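Local coordinates for protein glucosamine--fructose-6-phosphate aminotransferase [isomerizing] (Francisella tularensis subsp. tularensis, PDB 3TBF) that catalyses the glutamine-dependent formation of glucosamine 6-phosphate from fructose 6-phosphate, and is represented here by its C-terminal domain, which probably performs the sugar isomerisation, at residues Ser26-Ala31 with Phe167-Val172; Ile176-Ile181 with His332-Pro337; Glu222-Lys227 with Ser253-Glu258. All blocks are in the same frame, centred on the assembly; numbering follows the deposited sequence.

Contact 1. Residues Ser26-Ala31 with Phe167-Val172; sequences SNTILA and FTTQLV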
loop_
_atom_site.group_PDB
_atom_site.type_symbol
_atom_site.label_atom_id
_atom_site.label_comp_id
_atom_site.label_asym_id
_atom_site.label_seq_id
_atom_site.Cartn_x
_atom_site.Cartn_y
_atom_site.Cartn_z
ATOM N N SER A 26 -19.451 -21.362 -4.737
ATOM C CA SER A 26 -19.744 -22.415 -5.695
ATOM C C SER A 26 -20.606 -21.982 -6.931
ATOM O O SER A 26 -20.342 -22.417 -8.048
ATOM C CB SER A 26 -20.249 -23.642 -4.965
ATOM O OG SER A 26 -21.475 -23.951 -5.441
ATOM N N ASN A 27 -21.551 -21.070 -6.753
ATOM C CA ASN A 27 -22.253 -20.492 -7.885
ATOM C C ASN A 27 -21.327 -19.712 -8.821
ATOM O O ASN A 27 -21.412 -19.839 -10.027
ATOM C CB ASN A 27 -23.416 -19.633 -7.404
ATOM C CG ASN A 27 -24.648 -20.491 -6.911
ATOM O OD1 ASN A 27 -24.776 -21.688 -7.206
ATOM N ND2 ASN A 27 -25.521 -19.863 -6.151
ATOM N N THR A 28 -20.378 -18.968 -8.287
ATOM C CA THR A 28 -19.461 -18.253 -9.145
ATOM C C THR A 28 -18.612 -19.200 -10.004
ATOM O O THR A 28 -18.407 -18.951 -11.188
ATOM C CB THR A 28 -18.544 -17.362 -8.339
ATOM O OG1 THR A 28 -19.350 -16.508 -7.520
ATOM C CG2 THR A 28 -17.691 -16.538 -9.253
ATOM N N ILE A 29 -18.111 -20.267 -9.416
ATOM C CA ILE A 29 -17.305 -21.213 -10.187
ATOM C C ILE A 29 -18.139 -21.920 -11.284
ATOM O O ILE A 29 -17.751 -22.041 -12.449
ATOM C CB ILE A 29 -16.752 -22.329 -9.298
ATOM C CG1 ILE A 29 -15.726 -21.785 -8.340
ATOM C CG2 ILE A 29 -16.111 -23.420 -10.127
ATOM C CD1 ILE A 29 -15.309 -22.773 -7.252
ATOM N N LEU A 30 -19.290 -22.383 -10.866
ATOM C CA LEU A 30 -20.206 -23.101 -11.734
ATOM C C LEU A 30 -20.454 -22.335 -13.031
ATOM O O LEU A 30 -20.486 -22.916 -14.088
ATOM C CB LEU A 30 -21.518 -23.362 -10.987
ATOM C CG LEU A 30 -22.187 -24.742 -11.034
ATOM C CD1 LEU A 30 -22.257 -25.304 -12.479
ATOM C CD2 LEU A 30 -21.466 -25.735 -10.109
ATOM N N ALA A 31 -20.610 -21.024 -12.964
ATOM C CA ALA A 31 -20.981 -20.258 -14.151
ATOM C C ALA A 31 -19.871 -20.200 -15.210
ATOM O O ALA A 31 -20.123 -19.780 -16.347
ATOM C CB ALA A 31 -21.433 -18.827 -13.767
ATOM N N PHE A 167 -16.455 -10.070 -1.520
ATOM C CA PHE A 167 -15.037 -10.184 -1.528
ATOM C C PHE A 167 -14.557 -11.576 -1.904
ATOM O O PHE A 167 -13.690 -11.720 -2.753
ATOM C CB PHE A 167 -14.472 -9.820 -0.171
ATOM C CG PHE A 167 -12.985 -10.000 -0.072
ATOM C CD1 PHE A 167 -12.135 -9.111 -0.663
ATOM C CD2 PHE A 167 -12.456 -11.046 0.632
ATOM C CE1 PHE A 167 -10.733 -9.264 -0.536
ATOM C CE2 PHE A 167 -11.079 -11.219 0.773
ATOM C CZ PHE A 167 -10.214 -10.362 0.162
ATOM N N THR A 168 -15.128 -12.603 -1.282
ATOM C CA THR A 168 -14.726 -13.952 -1.576
ATOM C C THR A 168 -15.062 -14.373 -2.998
ATOM O O THR A 168 -14.235 -15.009 -3.624
ATOM C CB THR A 168 -15.268 -14.928 -0.550
ATOM O OG1 THR A 168 -16.678 -14.734 -0.389
ATOM C CG2 THR A 168 -14.514 -14.753 0.776
ATOM N N THR A 169 -16.228 -13.970 -3.509
ATOM C CA THR A 169 -16.559 -14.227 -4.890
ATOM C C THR A 169 -15.724 -13.438 -5.870
ATOM O O THR A 169 -15.454 -13.915 -6.998
ATOM C CB THR A 169 -18.059 -13.994 -5.206
ATOM O OG1 THR A 169 -18.407 -12.630 -4.996
ATOM C CG2 THR A 169 -18.941 -14.882 -4.345
ATOM N N GLN A 170 -15.266 -12.240 -5.481
ATOM C CA GLN A 170 -14.311 -11.538 -6.352
ATOM C C GLN A 170 -12.995 -12.273 -6.406
ATOM O O GLN A 170 -12.437 -12.456 -7.479
ATOM C CB GLN A 170 -14.125 -10.099 -5.959
ATOM C CG GLN A 170 -15.340 -9.239 -6.280
ATOM C CD GLN A 170 -15.330 -7.938 -5.492
ATOM O OE1 GLN A 170 -14.387 -7.661 -4.762
ATOM N NE2 GLN A 170 -16.353 -7.117 -5.675
ATOM N N LEU A 171 -12.523 -12.759 -5.273
ATOM C CA LEU A 171 -11.344 -13.619 -5.263
ATOM C C LEU A 171 -11.528 -14.840 -6.157
ATOM O O LEU A 171 -10.707 -15.149 -6.978
ATOM C CB LEU A 171 -11.054 -14.084 -3.853
ATOM C CG LEU A 171 -10.015 -13.396 -2.915
ATOM C CD1 LEU A 171 -9.365 -12.154 -3.438
ATOM C CD2 LEU A 171 -10.599 -13.162 -1.551
ATOM N N VAL A 172 -12.625 -15.545 -6.017
ATOM C CA VAL A 172 -12.813 -16.715 -6.824
ATOM C C VAL A 172 -12.834 -16.355 -8.321
ATOM O O VAL A 172 -12.176 -17.017 -9.120
ATOM C CB VAL A 172 -14.075 -17.492 -6.394
ATOM C CG1 VAL A 172 -14.481 -18.511 -7.426
ATOM C CG2 VAL A 172 -13.836 -18.209 -5.097
#

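Contact 2. Residues Ile176-Ile181 with His332-Pro337; sequences IFTLVI and HDFSAP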
loop_
_atom_site.group_PDB
_atom_site.type_symbol
_atom_site.label_atom_id
_atom_site.label_comp_id
_atom_site.label_asym_id
_atom_site.label_seq_id
_atom_site.Cartn_x
_atom_site.Cartn_y
_atom_site.Cartn_z
ATOM N N ILE A 176 -10.275 -17.836 -11.288
ATOM C CA ILE A 176 -10.728 -18.449 -12.523
ATOM C C ILE A 176 -10.112 -17.732 -13.737
ATOM O O ILE A 176 -9.575 -18.369 -14.610
ATOM C CB ILE A 176 -12.271 -18.421 -12.622
ATOM C CG1 ILE A 176 -12.859 -19.446 -11.668
ATOM C CG2 ILE A 176 -12.767 -18.653 -14.068
ATOM C CD1 ILE A 176 -14.323 -19.156 -11.386
ATOM N N PHE A 177 -10.202 -16.414 -13.767
ATOM C CA PHE A 177 -9.489 -15.578 -14.726
ATOM C C PHE A 177 -7.982 -15.915 -14.812
ATOM O O PHE A 177 -7.431 -16.037 -15.900
ATOM C CB PHE A 177 -9.696 -14.091 -14.351
ATOM C CG PHE A 177 -8.842 -13.144 -15.125
ATOM C CD1 PHE A 177 -9.055 -12.968 -16.459
ATOM C CD2 PHE A 177 -7.847 -12.425 -14.511
ATOM C CE1 PHE A 177 -8.276 -12.095 -17.197
ATOM C CE2 PHE A 177 -7.063 -11.550 -15.243
ATOM C CZ PHE A 177 -7.296 -11.384 -16.593
ATOM N N THR A 178 -7.318 -16.086 -13.679
ATOM C CA THR A 178 -5.916 -16.487 -13.713
ATOM C C THR A 178 -5.756 -17.746 -14.518
ATOM O O THR A 178 -4.866 -17.799 -15.356
ATOM C CB THR A 178 -5.345 -16.716 -12.321
ATOM O OG1 THR A 178 -5.301 -15.470 -11.646
ATOM C CG2 THR A 178 -3.960 -17.238 -12.366
ATOM N N LEU A 179 -6.608 -18.753 -14.296
ATOM C CA LEU A 179 -6.426 -20.034 -15.002
ATOM C C LEU A 179 -6.808 -19.938 -16.495
ATOM O O LEU A 179 -6.146 -20.519 -17.364
ATOM C CB LEU A 179 -7.163 -21.164 -14.304
ATOM C CG LEU A 179 -6.764 -21.407 -12.840
ATOM C CD1 LEU A 179 -7.687 -22.447 -12.146
ATOM C CD2 LEU A 179 -5.358 -21.885 -12.703
ATOM N N VAL A 180 -7.834 -19.191 -16.819
ATOM C CA VAL A 180 -8.140 -18.927 -18.209
ATOM C C VAL A 180 -6.992 -18.289 -18.978
ATOM O O VAL A 180 -6.660 -18.703 -20.049
ATOM C CB VAL A 180 -9.360 -17.999 -18.332
ATOM C CG1 VAL A 180 -9.483 -17.438 -19.799
ATOM C CG2 VAL A 180 -10.679 -18.762 -17.859
ATOM N N ILE A 181 -6.358 -17.288 -18.384
ATOM C CA ILE A 181 -5.214 -16.614 -18.989
ATOM C C ILE A 181 -4.039 -17.550 -19.052
ATOM O O ILE A 181 -3.339 -17.603 -20.046
ATOM C CB ILE A 181 -4.816 -15.336 -18.185
ATOM C CG1 ILE A 181 -5.955 -14.352 -18.238
ATOM C CG2 ILE A 181 -3.573 -14.634 -18.794
ATOM C CD1 ILE A 181 -6.422 -14.017 -19.700
ATOM N N HIS A 332 -4.495 -24.720 -0.433
ATOM C CA HIS A 332 -3.267 -24.191 -1.017
ATOM C C HIS A 332 -3.412 -22.737 -1.528
ATOM O O HIS A 332 -4.147 -21.937 -0.947
ATOM C CB HIS A 332 -2.756 -25.184 -2.078
ATOM C CG HIS A 332 -2.527 -26.563 -1.535
ATOM N ND1 HIS A 332 -1.707 -26.810 -0.451
ATOM C CD2 HIS A 332 -3.024 -27.766 -1.920
ATOM C CE1 HIS A 332 -1.710 -28.108 -0.198
ATOM N NE2 HIS A 332 -2.501 -28.708 -1.075
ATOM N N ASP A 333 -2.715 -22.376 -2.591
ATOM C CA ASP A 333 -2.622 -20.955 -2.957
ATOM C C ASP A 333 -3.926 -20.358 -3.361
ATOM O O ASP A 333 -4.153 -19.162 -3.199
ATOM C CB ASP A 333 -1.661 -20.744 -4.125
ATOM C CG ASP A 333 -0.185 -20.754 -3.705
ATOM O OD1 ASP A 333 0.122 -20.875 -2.467
ATOM O OD2 ASP A 333 0.645 -20.591 -4.663
ATOM N N PHE A 334 -4.777 -21.165 -3.956
ATOM C CA PHE A 334 -5.991 -20.599 -4.493
ATOM C C PHE A 334 -7.074 -20.592 -3.416
ATOM O O PHE A 334 -7.804 -19.587 -3.258
ATOM C CB PHE A 334 -6.429 -21.300 -5.757
ATOM C CG PHE A 334 -5.627 -20.936 -6.956
ATOM C CD1 PHE A 334 -5.744 -19.701 -7.521
ATOM C CD2 PHE A 334 -4.792 -21.834 -7.551
ATOM C CE1 PHE A 334 -5.010 -19.347 -8.677
ATOM C CE2 PHE A 334 -4.104 -21.504 -8.698
ATOM C CZ PHE A 334 -4.220 -20.242 -9.257
ATOM N N SER A 335 -7.145 -21.664 -2.635
ATOM C CA SER A 335 -8.192 -21.765 -1.655
ATOM C C SER A 335 -7.915 -21.005 -0.389
ATOM O O SER A 335 -8.814 -20.406 0.172
ATOM C CB SER A 335 -8.515 -23.258 -1.342
ATOM O OG SER A 335 -7.423 -23.974 -0.786
ATOM N N ALA A 336 -6.676 -20.994 0.061
ATOM C CA ALA A 336 -6.386 -20.526 1.413
ATOM C C ALA A 336 -6.692 -19.070 1.600
ATOM O O ALA A 336 -7.222 -18.689 2.630
ATOM C CB ALA A 336 -4.942 -20.879 1.860
ATOM N N PRO A 337 -6.417 -18.231 0.604
ATOM C CA PRO A 337 -6.787 -16.824 0.815
ATOM C C PRO A 337 -8.277 -16.578 1.085
ATOM O O PRO A 337 -8.646 -15.732 1.911
ATOM C CB PRO A 337 -6.380 -16.161 -0.508
ATOM C CG PRO A 337 -5.168 -17.041 -0.949
ATOM C CD PRO A 337 -5.664 -18.434 -0.648
#

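Contact 3. Residues Glu222-Lys227 with Ser253-Glu258; sequences EYFSDK and SYIHAE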
loop_
_atom_site.group_PDB
_atom_site.type_symbol
_atom_site.label_atom_id
_atom_site.label_comp_id
_atom_site.label_asym_id
_atom_site.label_seq_id
_atom_site.Cartn_x
_atom_site.Cartn_y
_atom_site.Cartn_z
ATOM N N GLU A 222 -14.736 -11.335 23.122
ATOM C CA GLU A 222 -14.890 -10.586 24.390
ATOM C C GLU A 222 -13.593 -9.833 24.738
ATOM O O GLU A 222 -13.639 -8.724 25.262
ATOM C CB GLU A 222 -15.259 -11.513 25.552
ATOM C CG GLU A 222 -16.714 -12.053 25.490
ATOM C CD GLU A 222 -16.915 -13.504 26.078
ATOM O OE1 GLU A 222 -15.943 -14.149 26.553
ATOM O OE2 GLU A 222 -18.076 -14.010 26.056
ATOM N N TYR A 223 -12.452 -10.445 24.413
ATOM C CA TYR A 223 -11.151 -9.814 24.559
ATOM C C TYR A 223 -11.088 -8.389 23.940
ATOM O O TYR A 223 -10.304 -7.573 24.398
ATOM C CB TYR A 223 -10.041 -10.720 23.987
ATOM C CG TYR A 223 -8.661 -10.146 24.136
ATOM C CD1 TYR A 223 -7.996 -10.178 25.362
ATOM C CD2 TYR A 223 -8.017 -9.542 23.055
ATOM C CE1 TYR A 223 -6.720 -9.625 25.499
ATOM C CE2 TYR A 223 -6.737 -8.984 23.194
ATOM C CZ TYR A 223 -6.114 -9.023 24.416
ATOM O OH TYR A 223 -4.868 -8.450 24.540
ATOM N N PHE A 224 -11.933 -8.072 22.958
ATOM C CA PHE A 224 -11.789 -6.824 22.223
ATOM C C PHE A 224 -12.670 -5.711 22.787
ATOM O O PHE A 224 -12.630 -4.571 22.285
ATOM C CB PHE A 224 -12.072 -6.992 20.723
ATOM C CG PHE A 224 -10.999 -7.750 19.960
ATOM C CD1 PHE A 224 -10.875 -9.115 20.089
ATOM C CD2 PHE A 224 -10.150 -7.090 19.072
ATOM C CE1 PHE A 224 -9.939 -9.829 19.385
ATOM C CE2 PHE A 224 -9.185 -7.785 18.352
ATOM C CZ PHE A 224 -9.072 -9.166 18.513
ATOM N N SER A 225 -13.439 -5.998 23.832
ATOM C CA SER A 225 -14.454 -5.018 24.281
ATOM C C SER A 225 -13.875 -3.686 24.746
ATOM O O SER A 225 -14.494 -2.655 24.541
ATOM C CB SER A 225 -15.334 -5.596 25.394
ATOM O OG SER A 225 -14.531 -6.053 26.459
ATOM N N ASP A 226 -12.701 -3.723 25.372
ATOM C CA ASP A 226 -12.039 -2.510 25.839
ATOM C C ASP A 226 -10.858 -2.047 24.966
ATOM O O ASP A 226 -10.109 -1.153 25.380
ATOM C CB ASP A 226 -11.574 -2.666 27.289
ATOM C CG ASP A 226 -10.472 -3.704 27.449
ATOM O OD1 ASP A 226 -10.161 -4.442 26.488
ATOM O OD2 ASP A 226 -9.911 -3.783 28.568
ATOM N N LYS A 227 -10.724 -2.619 23.768
ATOM C CA LYS A 227 -9.569 -2.381 22.922
ATOM C C LYS A 227 -9.870 -1.351 21.861
ATOM O O LYS A 227 -10.967 -1.369 21.271
ATOM C CB LYS A 227 -9.122 -3.677 22.261
ATOM C CG LYS A 227 -8.691 -4.756 23.230
ATOM C CD LYS A 227 -7.609 -4.262 24.231
ATOM C CE LYS A 227 -7.053 -5.393 25.087
ATOM N NZ LYS A 227 -8.109 -5.979 25.918
ATOM N N SER A 253 -16.544 -2.232 13.787
ATOM C CA SER A 253 -16.322 -2.069 15.239
ATOM C C SER A 253 -15.722 -0.731 15.611
ATOM O O SER A 253 -15.694 -0.362 16.772
ATOM C CB SER A 253 -15.429 -3.171 15.794
ATOM O OG SER A 253 -14.062 -2.934 15.606
ATOM N N TYR A 254 -15.228 -0.017 14.617
ATOM C CA TYR A 254 -14.538 1.238 14.819
ATOM C C TYR A 254 -13.266 1.154 15.630
ATOM O O TYR A 254 -12.736 2.153 15.938
ATOM C CB TYR A 254 -15.444 2.303 15.445
ATOM C CG TYR A 254 -16.775 2.449 14.762
ATOM C CD1 TYR A 254 -16.890 2.288 13.384
ATOM C CD2 TYR A 254 -17.923 2.749 15.495
ATOM C CE1 TYR A 254 -18.109 2.402 12.757
ATOM C CE2 TYR A 254 -19.151 2.884 14.870
ATOM C CZ TYR A 254 -19.238 2.697 13.495
ATOM O OH TYR A 254 -20.446 2.834 12.836
ATOM N N ILE A 255 -12.764 -0.034 15.917
ATOM C CA ILE A 255 -11.408 -0.206 16.392
ATOM C C ILE A 255 -10.398 0.255 15.339
ATOM O O ILE A 255 -10.567 0.002 14.150
ATOM C CB ILE A 255 -11.112 -1.648 16.721
ATOM C CG1 ILE A 255 -11.944 -2.097 17.916
ATOM C CG2 ILE A 255 -9.688 -1.814 17.086
ATOM C CD1 ILE A 255 -11.796 -3.609 18.248
ATOM N N HIS A 256 -9.315 0.887 15.791
ATOM C CA HIS A 256 -8.254 1.288 14.886
ATOM C C HIS A 256 -7.424 0.072 14.501
ATOM O O HIS A 256 -6.364 -0.188 15.076
ATOM C CB HIS A 256 -7.365 2.389 15.489
ATOM C CG HIS A 256 -6.461 3.055 14.490
ATOM N ND1 HIS A 256 -5.587 4.059 14.833
ATOM C CD2 HIS A 256 -6.303 2.861 13.158
ATOM C CE1 HIS A 256 -4.936 4.455 13.753
ATOM N NE2 HIS A 256 -5.330 3.727 12.732
ATOM N N ALA A 257 -7.877 -0.638 13.482
ATOM C CA ALA A 257 -7.240 -1.856 13.069
ATOM C C ALA A 257 -6.376 -1.486 11.923
ATOM O O ALA A 257 -6.815 -0.755 11.072
ATOM C CB ALA A 257 -8.281 -2.858 12.619
ATOM N N GLU A 258 -5.148 -1.994 11.899
ATOM C CA GLU A 258 -4.249 -1.795 10.805
ATOM C C GLU A 258 -3.449 -3.049 10.479
ATOM O O GLU A 258 -2.982 -3.788 11.397
ATOM C CB GLU A 258 -3.270 -0.683 11.179
ATOM C CG GLU A 258 -2.489 -0.204 9.958
ATOM C CD GLU A 258 -1.482 0.874 10.286
ATOM O OE1 GLU A 258 -1.325 1.123 11.509
ATOM O OE2 GLU A 258 -0.842 1.424 9.343
#

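Contact 1. Residues Ser26-Ala31 with Phe167-Val172
T169 is the first residue of F167-V172 to meet the neighbouring helix, and its partner there is T28. The two backbones come nearest at this pair, and the threonine side chains cross at about a right angle. The methyl CG2 of T169 lies 3.6 Å from T28 OG1, a van der Waals touch, since a methyl offers the hydroxyl nothing to bond. The hydroxyls have other partners: T169 OG1 is bonded to K165 O in its own helix, and T28 OG1 to A24 O and to the backbone N of K154. With OG1 lodged between its backbone N and carbonyl carbon (chi1 63°), T169 is left with its methyl to offer across the gap.

One turn further on, V172 directs its side chain into the same interface. Its CG1, anti to the backbone N, does the touching: I29 CG1 approaches to 3.6 Å, while the methyl T28 CG2 stands looser at 4.2 Å from the same carbon. Thus one branch of V172 bridges two consecutive residues of S26-A31.

The axes of the two helical segments approach to 9.4 Å and run in the same general direction, inclined by 27°. This is buried packing of beta-branched side chains between two helices, and it sets the N-terminal helix 21-30 against helix 165-184 of the first SIS domain.

Contact 2. Residues Ile176-Ile181 with His332-Pro337
L179 and T178 belong to an unbroken stretch of helix 165-184, whereas F334, which meets them, lies in the chain leading into helix 335-355. Within I176-I181 the helix is regular, with V180 N bonded to I176 O at 2.9 Å. In the other segment A336 N bonds H332 O, also at 2.9 Å, and a weak bond joins H332 N to S335 OG at 3.0 Å; S335 OG is also hydrogen-bonded to A330 O. The backbone amides of F334 and S335 both donate to E199 OE2, so a carboxylate from helix 190-201 holds the chain at this turning point.

The side-chain contact is wholly apolar and rests on the far end of the F334 ring. CG of F334 is anti to its carbonyl carbon (chi1 -76°), and CZ is thereby extended to the helix. L179 CD2 lies 4.0 Å from CZ, the two side chains crossing obliquely. T178 CG2 comes to the edge of the ring, near its plane, 4.3 Å from CZ. This methyl is the apolar branch of T178, for the hydroxyl OG1 turns back to bond L174 O one turn earlier.

Other groups also meet the phenylalanine. The rings of W75 and Y79, on helix 63-80, meet it with planes inclined by about 40° and 35°, and L200 of helix 190-201 touches it. D333, next to it in the chain, forms a salt bridge with K78 and a hydrogen bond with Y79. F334 thus brings the chain leading into helix 335-355, in the second SIS range, against helices 63-80 and 165-184, largely of the first, and against helix 190-201, which lies between the two ranges in sequence.

Contact 3. Residues Glu222-Lys227 with Ser253-Glu258
I255 sits at the end of a beta-alpha-beta crossover in the second SIS domain, between helix 238-253 and strand 256-261, and there it packs on F224 and K227, the two ends of a type I turn that precedes the first strand of the crossover. Its CD1 lies at the edge of the F224 ring, near the ring plane and 3.9 Å from CD2, with the two side chains at about a right angle. CG1 of I255, anti to its carbonyl carbon (chi1 -67°), carries CD1 to the ring and itself lies 3.6 Å from K227 O. That oxygen also accepts a hydrogen bond from K355 NZ, which binds S225 O as well, so the isoleucine packs beside a carbonyl that is already satisfied.

Each segment has its own local bracing. In the turn, K227 N bonds F224 O at 3.1 Å. The K227 side chain folds back rather than reaching across: NZ makes a salt bridge with D226 OD1 at 2.6 Å, approaching its syn lone pair, and donates to Y223 O. E222 O is gripped twice, by S225 N and S225 OG. On the other segment Y254 leaves the helix with positive phi, and I255 N donates to S253 OG at 3.2 Å with an N-H...O angle of 163°, forming an ST turn that steadies the chain just before the strand.

Strand 256-261 is one of the two edge strands of its parallel sheet within this chain. H256 and E258 bond through their backbones to strand 229-234 and its approach, while the side chain of H256 stacks on H256 of the second subunit. Helix 335-355 packs on both segments: its V351 touches F224 and I255. P278 and V280 of strand 278-283 lie against F224.

From the N terminus, the chain first forms helix 21-30, then runs through the first parallel sheet before helix 165-184 returns to it: contact 1 closes this loop of 135 residues. Further along the same helix, contact 2 opens and closes only after the second sheet is complete, at the approach to helix 335-355. Contacts 1 and 2 thus follow in series on one shared helix, and they touch, I176 CD1 lying 3.8 Å from I29 CA. Contact 3 is a short closure within the span of contact 2, about 32 Å from it between centres. Contact 1 ties the N-terminal helix to the first SIS domain, contact 2 ties the two SIS domains together, and contact 3 packs the turn before strand 229-234 against the entry to edge strand 256-261.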